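Local coordinates for flavin-nucleotide-binding protein (Azotobacter vinelandii, PDB 6RK0) that binds heme b and FAD and, as the flavocytochrome Anf3, probably acts as a low-potential terminal oxidase associated with the iron-only nitrogenase, at residues 142-145 with 146-149; 124-127 with 128-131; 150-153 with 154-157; 178-182 with 183-187. One frame throughout, in Å; residues are numbered along the deposited sequence.

Interaction 1 of 4, residues 142-145 with 146-149; sequences PGEW and ERLR
Arg147 folds back over the turn before it and hands one nitrogen, NH1, to two acceptors. NH1 reaches the Pro142 carbonyl oxygen O at 2.9 Å, and it also meets Glu144 OE1 at 2.9 Å in a salt bridge with an N-H...O angle of 161°. Glu144 OE1 lies in the guanidinium plane and uses its anti lone pair, although the two flat groups are turned 53° against each other. Gly143 O lies over one guanidinium face, offset toward the rim, without bonding to it. Glu144 gets its carboxylate there by bending at chi2 (72°), and the two side chains cross at about a right angle. The second terminal nitrogen, NH2, forms a salt bridge with Asp218, which fixes the rotation of the whole group.

This is the tight part, and two backbone bonds, each spanning three residues, back it up: Arg147 N to Glu144 O at 2.9 Å and Leu148 N to Trp145 O at 3.2 Å. Leu148 CG packs 3.4 Å from Glu144 O. The looser side belongs to Glu146, exposed and extended, which touches the other half mainly through CB. A water donates to both Trp145 O and Leu148 O.

The turn lies in the loop between helix 126-140 and helix 153-157. The Trp145 indole lines the heme pocket, where it touches the heme and rests on Arg134 and Val137 of helix 126-140; Ala104 of the second subunit packs against it, and Val151 leads on toward helix 153-157.

Interaction 2 of 4, residues 124-127 with 128-131; sequences SDEA and VKAE
Asp125 carries its CG anti to the backbone N (chi1 -179°), which swings the carboxylate forward over the first turn of helix 126-140, while Glu126 bends at chi2 and Lys129 at chi3 (-66°) until their charged ends meet. Asp125 is the N-cap residue: its OD1 accepts from Val128 N at 3.1 Å, nearly straight along N-H but from above the carboxylate plane. One oxygen thus serves two N-H groups at the start of the helix, Val128 N well and Ala127 N weakly, and the negative charge at this end probably suits the helix dipole. Val128 covers the cap with a methyl, its CG2 lying 3.6 Å from Asp125 CG, the two side chains crossing at about a right angle. Behind the cap Lys129 N bonds to Asp125 O and Ala130 N to Glu126 O.

Glu126 and Lys129 run side by side in the same direction and close a salt bridge. The buried lysine has a stronger partner beyond the helix start, the carbonyl oxygen of Thr159, so its amine ties helix 126-140 to the first residue of strand 159-165 and, weakly through Ile156 O, to helix 153-157. Ile156 also packs on Glu126 and Ala130. A water donates to Glu126 OE2 and weakly accepts from Lys129 NZ, while Glu126 OE1 takes Lys129 NZ directly at 2.8 Å, on its syn side and 33° out of the carboxylate plane.

Interaction 3 of 4, residues 150-153 with 154-157; sequences PVHA and KEIE
The imidazole of His152 and the carboxylate of Glu155 lie obliquely against each other, their planes 35° apart, with the carboxylate carbon CD 3.6 Å from the ring carbon CD2 of His152 and OE2 at the same distance from that carbon. The groups slant past one another. The hydrogen bond lies elsewhere on the carboxylate: its OE1 takes the backbone N-H of His152 at 2.9 Å and an almost linear 174°, the donor coming from above the carboxylate plane. Glu155 reaches back because its CG stands anti to the carbonyl carbon (chi1 -72°) and the chain beyond is extended.

His152 is the N-cap residue of helix 153-157, and the bond from its backbone N-H to the side chain of Glu155, three positions on, is of the kind found in a capping box. The His152 carbonyl oxygen opens the helix, accepting from Ile156 N at 3.3 Å and weakly from Glu155 N, and Ala153 O follows by taking Glu157 N.

Glu155 OE2 also forms a salt bridge with Arg149, which steadies the carboxylate from the preceding loop, and Glu155 packs on Tyr105 of the second subunit. On the apolar flank Val151, whose side chain lies about 4 Å from the heme, meets Ile156 CD1 through its CG2 at 3.8 Å, and Ile156 continues onto Leu133 of helix 126-140.

Interaction 4 of 4, residues 178-182 with 183-187; sequences PLDDE and EDYAF
A tight local turn, its Leu179 side chain about 10 Å from a bound heme and its residues pressed against the second subunit, closes where the loop between strand 169-174 and strand 192-200 doubles back on itself. Tyr185 does the closing: its ring swings back so that its OH accepts the Asp180 backbone N-H at 3.0 Å, with CE2 lying 3.6 Å from Asp180 CB. The hydroxyl donates to a water, which in turn donates to Pro178 O. The ring edge also looks toward Asp180 O and Glu182 O, and Glu182's carboxylate runs nearly parallel to the ring plane, 14° off.

Behind it the chain makes a 3-10 turn, with Asp184 N bonded to Asp181 O at 2.9 Å, and then a type I beta turn from Asp184 to Phe187. Asp181 and Asp184 lie side by side, pointing the same way, their OD2 atoms 3.7 Å apart. Such crowding of acids would probably be unfavourable by itself, but Arg149 of the second subunit forms a salt bridge with Asp184, and in the same chain Asp180 pairs with Arg102 and Asp181 bonds to Asn106. Arg208 of the second subunit bridges to Glu182 and makes a cation-pi contact with Tyr185.

Interactions 1, 2 and 3 lie on one side of the chain's centre, around the start of helix 126-140, helix 153-157 and the loop between them; interaction 4 sits on the opposite side, its centre about 54 Å from that of interaction 1. Interaction 2 is a surface contact, while 1, 3 and 4 are partly buried. Interactions 2 and 3 each start a helix, one by an aspartate N-cap and the other by a glutamate side chain reaching back to the N-cap N-H. Interaction 1 balances acid with arginine inside its own loop, whereas interaction 4 gathers acids and takes arginines from elsewhere; one comes from 146-149 of the second subunit, which probably offsets part of the turn's charge.

Interaction 1 of 4, residues 142-145 with 146-149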
loop_
_atom_site.group_PDB
_atom_site.type_symbol
_atom_site.label_atom_id
_atom_site.label_comp_id
_atom_site.label_asym_id
_atom_site.label_seq_id
_atom_site.Cartn_x
_atom_site.Cartn_y
_atom_site.Cartn_z
ATOM N N PRO A 142 -9.719 -3.905 -21.149
ATOM C CA PRO A 142 -10.992 -3.951 -21.873
ATOM C C PRO A 142 -11.074 -5.180 -22.775
ATOM O O PRO A 142 -10.101 -5.559 -23.441
ATOM C CB PRO A 142 -10.985 -2.652 -22.694
ATOM C CG PRO A 142 -10.106 -1.715 -21.913
ATOM C CD PRO A 142 -9.025 -2.612 -21.343
ATOM N N GLY A 143 -12.251 -5.813 -22.757
ATOM C CA GLY A 143 -12.563 -6.924 -23.639
ATOM C C GLY A 143 -11.843 -8.221 -23.308
ATOM O O GLY A 143 -11.945 -9.188 -24.068
ATOM N N GLU A 144 -11.119 -8.288 -22.186
ATOM C CA GLU A 144 -10.251 -9.421 -21.967
ATOM C C GLU A 144 -11.006 -10.697 -21.616
ATOM O O GLU A 144 -10.607 -11.780 -22.063
ATOM C CB GLU A 144 -9.213 -9.085 -20.923
ATOM C CG GLU A 144 -8.186 -10.158 -20.708
ATOM C CD GLU A 144 -7.177 -10.332 -21.839
ATOM O OE1 GLU A 144 -7.228 -9.641 -22.899
ATOM O OE2 GLU A 144 -6.324 -11.236 -21.626
ATOM N N TRP A 145 -12.057 -10.616 -20.801
ATOM C CA TRP A 145 -12.730 -11.817 -20.298
ATOM C C TRP A 145 -13.158 -12.734 -21.443
ATOM O O TRP A 145 -13.002 -13.963 -21.376
ATOM C CB TRP A 145 -13.922 -11.397 -19.456
ATOM C CG TRP A 145 -14.761 -12.528 -18.898
ATOM C CD1 TRP A 145 -15.777 -13.202 -19.534
ATOM C CD2 TRP A 145 -14.682 -13.085 -17.565
ATOM N NE1 TRP A 145 -16.311 -14.123 -18.683
ATOM C CE2 TRP A 145 -15.650 -14.081 -17.476
ATOM C CE3 TRP A 145 -13.872 -12.846 -16.453
ATOM C CZ2 TRP A 145 -15.865 -14.803 -16.306
ATOM C CZ3 TRP A 145 -14.071 -13.565 -15.282
ATOM C CH2 TRP A 145 -15.068 -14.534 -15.216
ATOM N N GLU A 146 -13.693 -12.130 -22.518
ATOM C CA GLU A 146 -14.165 -12.825 -23.708
ATOM C C GLU A 146 -13.081 -13.599 -24.432
ATOM O O GLU A 146 -13.420 -14.521 -25.194
ATOM C CB GLU A 146 -14.725 -11.755 -24.683
ATOM C CG GLU A 146 -14.532 -12.037 -26.221
ATOM C CD GLU A 146 -15.502 -11.291 -27.156
ATOM O OE1 GLU A 146 -16.048 -10.238 -26.765
ATOM O OE2 GLU A 146 -15.736 -11.778 -28.290
ATOM N N ARG A 147 -11.824 -13.138 -24.321
ATOM C CA ARG A 147 -10.692 -13.758 -25.000
ATOM C C ARG A 147 -10.228 -15.048 -24.335
ATOM O O ARG A 147 -9.496 -15.833 -24.946
ATOM C CB ARG A 147 -9.494 -12.795 -25.117
ATOM C CG ARG A 147 -9.801 -11.425 -25.773
ATOM C CD ARG A 147 -8.589 -10.524 -25.886
ATOM N NE ARG A 147 -9.048 -9.298 -26.503
ATOM C CZ ARG A 147 -9.194 -8.112 -25.889
ATOM N NH1 ARG A 147 -8.833 -7.903 -24.617
ATOM N NH2 ARG A 147 -9.700 -7.106 -26.579
ATOM N N LEU A 148 -10.588 -15.265 -23.078
ATOM C CA LEU A 148 -9.969 -16.286 -22.237
ATOM C C LEU A 148 -10.619 -17.642 -22.448
ATOM O O LEU A 148 -11.728 -17.773 -22.983
ATOM C CB LEU A 148 -10.050 -15.882 -20.766
ATOM C CG LEU A 148 -9.465 -14.511 -20.483
ATOM C CD1 LEU A 148 -9.696 -14.128 -19.001
ATOM C CD2 LEU A 148 -8.000 -14.434 -20.829
ATOM N N ARG A 149 -9.935 -18.671 -21.982
ATOM C CA ARG A 149 -10.499 -20.016 -21.943
ATOM C C ARG A 149 -11.789 -19.944 -21.128
ATOM O O ARG A 149 -11.746 -19.505 -19.966
ATOM C CB ARG A 149 -9.514 -21.025 -21.345
ATOM C CG ARG A 149 -9.957 -22.484 -21.422
ATOM C CD ARG A 149 -10.781 -22.888 -20.231
ATOM N NE ARG A 149 -9.944 -23.011 -19.032
ATOM C CZ ARG A 149 -10.302 -22.720 -17.781
ATOM N NH1 ARG A 149 -9.451 -22.983 -16.790
ATOM N NH2 ARG A 149 -11.476 -22.186 -17.466
HETATM O O HOH W 1 -14.075 -16.488 -21.912
#

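Interaction 2 of 4, residues 124-127 with 128-131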
loop_
_atom_site.group_PDB
_atom_site.type_symbol
_atom_site.label_atom_id
_atom_site.label_comp_id
_atom_site.label_asym_id
_atom_site.label_seq_id
_atom_site.Cartn_x
_atom_site.Cartn_y
_atom_site.Cartn_z
ATOM N N SER A 124 -23.416 -14.301 -2.302
ATOM C CA SER A 124 -23.725 -15.733 -2.269
ATOM C C SER A 124 -24.332 -16.248 -3.563
ATOM O O SER A 124 -24.302 -17.456 -3.816
ATOM C CB SER A 124 -24.652 -16.055 -1.091
ATOM O OG SER A 124 -25.846 -15.313 -1.200
ATOM N N ASP A 125 -24.886 -15.360 -4.370
ATOM C CA ASP A 125 -25.507 -15.732 -5.634
ATOM C C ASP A 125 -24.410 -15.940 -6.690
ATOM O O ASP A 125 -23.670 -15.007 -7.035
ATOM C CB ASP A 125 -26.435 -14.596 -6.023
ATOM C CG ASP A 125 -27.150 -14.872 -7.281
ATOM O OD1 ASP A 125 -26.520 -15.371 -8.247
ATOM O OD2 ASP A 125 -28.346 -14.562 -7.324
ATOM N N GLU A 126 -24.254 -17.189 -7.162
ATOM C CA GLU A 126 -23.131 -17.519 -8.032
ATOM C C GLU A 126 -23.178 -16.775 -9.358
ATOM O O GLU A 126 -22.126 -16.467 -9.940
ATOM C CB GLU A 126 -23.054 -19.030 -8.277
ATOM C CG GLU A 126 -22.955 -19.886 -7.028
ATOM C CD GLU A 126 -21.600 -19.863 -6.343
ATOM O OE1 GLU A 126 -20.614 -19.332 -6.879
ATOM O OE2 GLU A 126 -21.514 -20.386 -5.196
ATOM N N ALA A 127 -24.383 -16.533 -9.886
ATOM C CA ALA A 127 -24.507 -15.833 -11.160
ATOM C C ALA A 127 -24.095 -14.376 -11.009
ATOM O O ALA A 127 -23.411 -13.823 -11.879
ATOM C CB ALA A 127 -25.930 -15.963 -11.691
ATOM N N VAL A 128 -24.496 -13.735 -9.906
ATOM C CA VAL A 128 -24.056 -12.368 -9.649
ATOM C C VAL A 128 -22.548 -12.314 -9.460
ATOM O O VAL A 128 -21.869 -11.446 -10.008
ATOM C CB VAL A 128 -24.785 -11.795 -8.431
ATOM C CG1 VAL A 128 -24.265 -10.395 -8.109
ATOM C CG2 VAL A 128 -26.296 -11.732 -8.727
ATOM N N LYS A 129 -22.003 -13.276 -8.735
ATOM C CA LYS A 129 -20.564 -13.310 -8.505
ATOM C C LYS A 129 -19.809 -13.373 -9.832
ATOM O O LYS A 129 -18.836 -12.642 -10.043
ATOM C CB LYS A 129 -20.272 -14.520 -7.631
ATOM C CG LYS A 129 -18.862 -14.625 -7.171
ATOM C CD LYS A 129 -18.554 -16.068 -6.649
ATOM C CE LYS A 129 -19.295 -16.489 -5.393
ATOM N NZ LYS A 129 -18.896 -17.926 -5.140
ATOM N N ALA A 130 -20.263 -14.224 -10.758
ATOM C CA ALA A 130 -19.588 -14.344 -12.051
ATOM C C ALA A 130 -19.664 -13.040 -12.838
ATOM O O ALA A 130 -18.698 -12.639 -13.513
ATOM C CB ALA A 130 -20.175 -15.508 -12.852
ATOM N N GLU A 131 -20.802 -12.360 -12.755
ATOM C CA GLU A 131 -20.921 -11.073 -13.413
ATOM C C GLU A 131 -19.929 -10.062 -12.842
ATOM O O GLU A 131 -19.290 -9.323 -13.597
ATOM C CB GLU A 131 -22.363 -10.610 -13.260
ATOM C CG GLU A 131 -22.664 -9.366 -14.042
ATOM C CD GLU A 131 -24.139 -9.098 -14.298
ATOM O OE1 GLU A 131 -25.021 -9.749 -13.706
ATOM O OE2 GLU A 131 -24.459 -8.202 -15.117
HETATM O O HOH W 2 -19.306 -20.533 -3.853
#

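Interaction 3 of 4, residues 150-153 with 154-157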
loop_
_atom_site.group_PDB
_atom_site.type_symbol
_atom_site.label_atom_id
_atom_site.label_comp_id
_atom_site.label_asym_id
_atom_site.label_seq_id
_atom_site.Cartn_x
_atom_site.Cartn_y
_atom_site.Cartn_z
ATOM N N PRO A 150 -12.938 -20.348 -21.662
ATOM C CA PRO A 150 -14.192 -20.064 -20.953
ATOM C C PRO A 150 -14.204 -20.601 -19.523
ATOM O O PRO A 150 -13.796 -21.733 -19.249
ATOM C CB PRO A 150 -15.254 -20.702 -21.854
ATOM C CG PRO A 150 -14.665 -20.510 -23.245
ATOM C CD PRO A 150 -13.180 -20.766 -23.061
ATOM N N VAL A 151 -14.694 -19.765 -18.602
ATOM C CA VAL A 151 -14.625 -20.079 -17.174
ATOM C C VAL A 151 -15.397 -21.352 -16.854
ATOM O O VAL A 151 -16.451 -21.641 -17.438
ATOM C CB VAL A 151 -15.137 -18.880 -16.353
ATOM C CG1 VAL A 151 -16.661 -18.640 -16.596
ATOM C CG2 VAL A 151 -14.818 -19.021 -14.855
ATOM N N HIS A 152 -14.881 -22.122 -15.892
ATOM C CA HIS A 152 -15.551 -23.330 -15.404
ATOM C C HIS A 152 -16.424 -23.000 -14.203
ATOM O O HIS A 152 -16.054 -22.163 -13.370
ATOM C CB HIS A 152 -14.533 -24.378 -14.953
ATOM C CG HIS A 152 -13.568 -24.830 -16.012
ATOM N ND1 HIS A 152 -13.944 -25.172 -17.290
ATOM C CD2 HIS A 152 -12.228 -25.043 -15.949
ATOM C CE1 HIS A 152 -12.879 -25.566 -17.973
ATOM N NE2 HIS A 152 -11.830 -25.512 -17.176
ATOM N N ALA A 153 -17.565 -23.668 -14.087
ATOM C CA ALA A 153 -18.403 -23.466 -12.917
ATOM C C ALA A 153 -17.632 -23.671 -11.620
ATOM O O ALA A 153 -17.805 -22.913 -10.651
ATOM C CB ALA A 153 -19.567 -24.443 -12.964
ATOM N N LYS A 154 -16.770 -24.671 -11.577
ATOM C CA LYS A 154 -16.032 -24.928 -10.344
ATOM C C LYS A 154 -15.113 -23.768 -9.968
ATOM O O LYS A 154 -14.858 -23.550 -8.781
ATOM C CB LYS A 154 -15.219 -26.214 -10.468
ATOM C CG LYS A 154 -14.200 -26.455 -9.361
ATOM C CD LYS A 154 -13.043 -27.279 -9.929
ATOM C CE LYS A 154 -11.675 -27.064 -9.258
ATOM N NZ LYS A 154 -10.932 -25.980 -10.021
ATOM N N GLU A 155 -14.577 -23.042 -10.956
ATOM C CA GLU A 155 -13.744 -21.883 -10.699
ATOM C C GLU A 155 -14.555 -20.780 -10.029
ATOM O O GLU A 155 -14.115 -20.170 -9.043
ATOM C CB GLU A 155 -13.100 -21.427 -11.998
ATOM C CG GLU A 155 -12.022 -22.368 -12.481
ATOM C CD GLU A 155 -11.522 -22.127 -13.894
ATOM O OE1 GLU A 155 -12.278 -21.568 -14.735
ATOM O OE2 GLU A 155 -10.350 -22.509 -14.152
ATOM N N ILE A 156 -15.753 -20.495 -10.553
ATOM C CA ILE A 156 -16.629 -19.506 -9.923
ATOM C C ILE A 156 -16.944 -19.920 -8.496
ATOM O O ILE A 156 -16.888 -19.122 -7.546
ATOM C CB ILE A 156 -17.921 -19.329 -10.758
ATOM C CG1 ILE A 156 -17.640 -18.781 -12.172
ATOM C CG2 ILE A 156 -18.952 -18.483 -9.972
ATOM C CD1 ILE A 156 -16.990 -17.429 -12.221
ATOM N N GLU A 157 -17.310 -21.195 -8.309
ATOM C CA GLU A 157 -17.760 -21.621 -6.993
ATOM C C GLU A 157 -16.638 -21.630 -5.952
ATOM O O GLU A 157 -16.913 -21.522 -4.747
ATOM C CB GLU A 157 -18.471 -22.952 -7.084
ATOM C CG GLU A 157 -19.690 -22.771 -8.001
ATOM C CD GLU A 157 -20.842 -23.712 -7.812
ATOM O OE1 GLU A 157 -21.050 -24.590 -8.675
ATOM O OE2 GLU A 157 -21.614 -23.500 -6.869
#

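Interaction 4 of 4, residues 178-182 with 183-187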
loop_
_atom_site.group_PDB
_atom_site.type_symbol
_atom_site.label_atom_id
_atom_site.label_comp_id
_atom_site.label_asym_id
_atom_site.label_seq_id
_atom_site.Cartn_x
_atom_site.Cartn_y
_atom_site.Cartn_z
ATOM N N PRO A 178 6.606 22.110 -0.450
ATOM C CA PRO A 178 6.748 22.095 1.011
ATOM C C PRO A 178 6.097 23.324 1.628
ATOM O O PRO A 178 5.973 24.388 1.004
ATOM C CB PRO A 178 8.274 22.107 1.239
ATOM C CG PRO A 178 8.849 22.348 -0.018
ATOM C CD PRO A 178 7.916 22.137 -1.110
ATOM N N LEU A 179 5.719 23.155 2.901
ATOM C CA LEU A 179 5.176 24.250 3.726
ATOM C C LEU A 179 5.992 24.336 5.012
ATOM O O LEU A 179 5.762 23.610 5.977
ATOM C CB LEU A 179 3.697 24.028 4.013
ATOM C CG LEU A 179 2.784 24.183 2.778
ATOM C CD1 LEU A 179 1.430 23.570 3.024
ATOM C CD2 LEU A 179 2.631 25.651 2.404
ATOM N N ASP A 180 6.979 25.213 5.017
ATOM C CA ASP A 180 7.839 25.412 6.169
ATOM C C ASP A 180 7.227 26.435 7.126
ATOM O O ASP A 180 6.357 27.240 6.772
ATOM C CB ASP A 180 9.221 25.869 5.728
ATOM C CG ASP A 180 10.126 24.688 5.389
ATOM O OD1 ASP A 180 10.418 23.902 6.332
ATOM O OD2 ASP A 180 10.536 24.544 4.212
ATOM N N ASP A 181 7.705 26.400 8.362
ATOM C CA ASP A 181 7.427 27.509 9.284
ATOM C C ASP A 181 7.887 28.799 8.612
ATOM O O ASP A 181 8.965 28.850 8.017
ATOM C CB ASP A 181 8.248 27.331 10.563
ATOM C CG ASP A 181 7.901 26.120 11.356
ATOM O OD1 ASP A 181 6.882 25.440 11.118
ATOM O OD2 ASP A 181 8.700 25.823 12.299
ATOM N N GLU A 182 7.087 29.858 8.756
ATOM C CA GLU A 182 7.414 31.100 8.054
ATOM C C GLU A 182 8.773 31.644 8.452
ATOM O O GLU A 182 9.464 32.274 7.629
ATOM C CB GLU A 182 6.321 32.131 8.273
ATOM C CG GLU A 182 5.115 31.895 7.400
ATOM C CD GLU A 182 5.413 31.871 5.880
ATOM O OE1 GLU A 182 6.308 32.593 5.408
ATOM O OE2 GLU A 182 4.727 31.121 5.150
ATOM N N GLU A 183 9.169 31.431 9.710
ATOM C CA GLU A 183 10.460 31.958 10.114
ATOM C C GLU A 183 11.639 31.210 9.518
ATOM O O GLU A 183 12.762 31.667 9.709
ATOM C CB GLU A 183 10.572 31.989 11.627
ATOM C CG GLU A 183 10.420 30.626 12.240
ATOM C CD GLU A 183 8.985 30.296 12.700
ATOM O OE1 GLU A 183 7.980 30.620 11.993
ATOM O OE2 GLU A 183 8.874 29.691 13.795
ATOM N N ASP A 184 11.442 30.094 8.817
ATOM C CA ASP A 184 12.549 29.320 8.268
ATOM C C ASP A 184 12.911 29.671 6.833
ATOM O O ASP A 184 13.864 29.111 6.292
ATOM C CB ASP A 184 12.219 27.829 8.369
ATOM C CG ASP A 184 12.216 27.307 9.809
ATOM O OD1 ASP A 184 12.874 27.917 10.673
ATOM O OD2 ASP A 184 11.574 26.271 10.054
ATOM N N TYR A 185 12.194 30.607 6.207
ATOM C CA TYR A 185 12.419 30.881 4.791
ATOM C C TYR A 185 13.711 31.620 4.482
ATOM O O TYR A 185 14.052 31.701 3.301
ATOM C CB TYR A 185 11.185 31.540 4.163
ATOM C CG TYR A 185 10.131 30.508 3.836
ATOM C CD1 TYR A 185 10.140 29.840 2.614
ATOM C CD2 TYR A 185 9.193 30.133 4.773
ATOM C CE1 TYR A 185 9.228 28.838 2.335
ATOM C CE2 TYR A 185 8.271 29.139 4.524
ATOM C CZ TYR A 185 8.274 28.489 3.286
ATOM O OH TYR A 185 7.372 27.484 3.062
ATOM N N ALA A 186 14.429 32.136 5.477
ATOM C CA ALA A 186 15.758 32.673 5.214
ATOM C C ALA A 186 16.854 31.627 5.415
ATOM O O ALA A 186 18.041 31.926 5.179
ATOM C CB ALA A 186 16.052 33.876 6.117
ATOM N N PHE A 187 16.500 30.395 5.850
ATOM C CA PHE A 187 17.521 29.410 6.120
ATOM C C PHE A 187 18.046 28.833 4.802
ATOM O O PHE A 187 17.249 28.440 3.941
ATOM C CB PHE A 187 17.011 28.289 7.033
ATOM C CG PHE A 187 18.126 27.395 7.477
ATOM C CD1 PHE A 187 18.928 27.764 8.540
ATOM C CD2 PHE A 187 18.476 26.265 6.766
ATOM C CE1 PHE A 187 20.027 27.002 8.880
ATOM C CE2 PHE A 187 19.574 25.515 7.113
ATOM C CZ PHE A 187 20.330 25.856 8.183
HETATM O O HOH W 3 7.476 26.598 0.597
HETATM O O HOH W 4 9.974 24.565 8.788
HETATM O O HOH W 5 12.088 33.640 7.070
#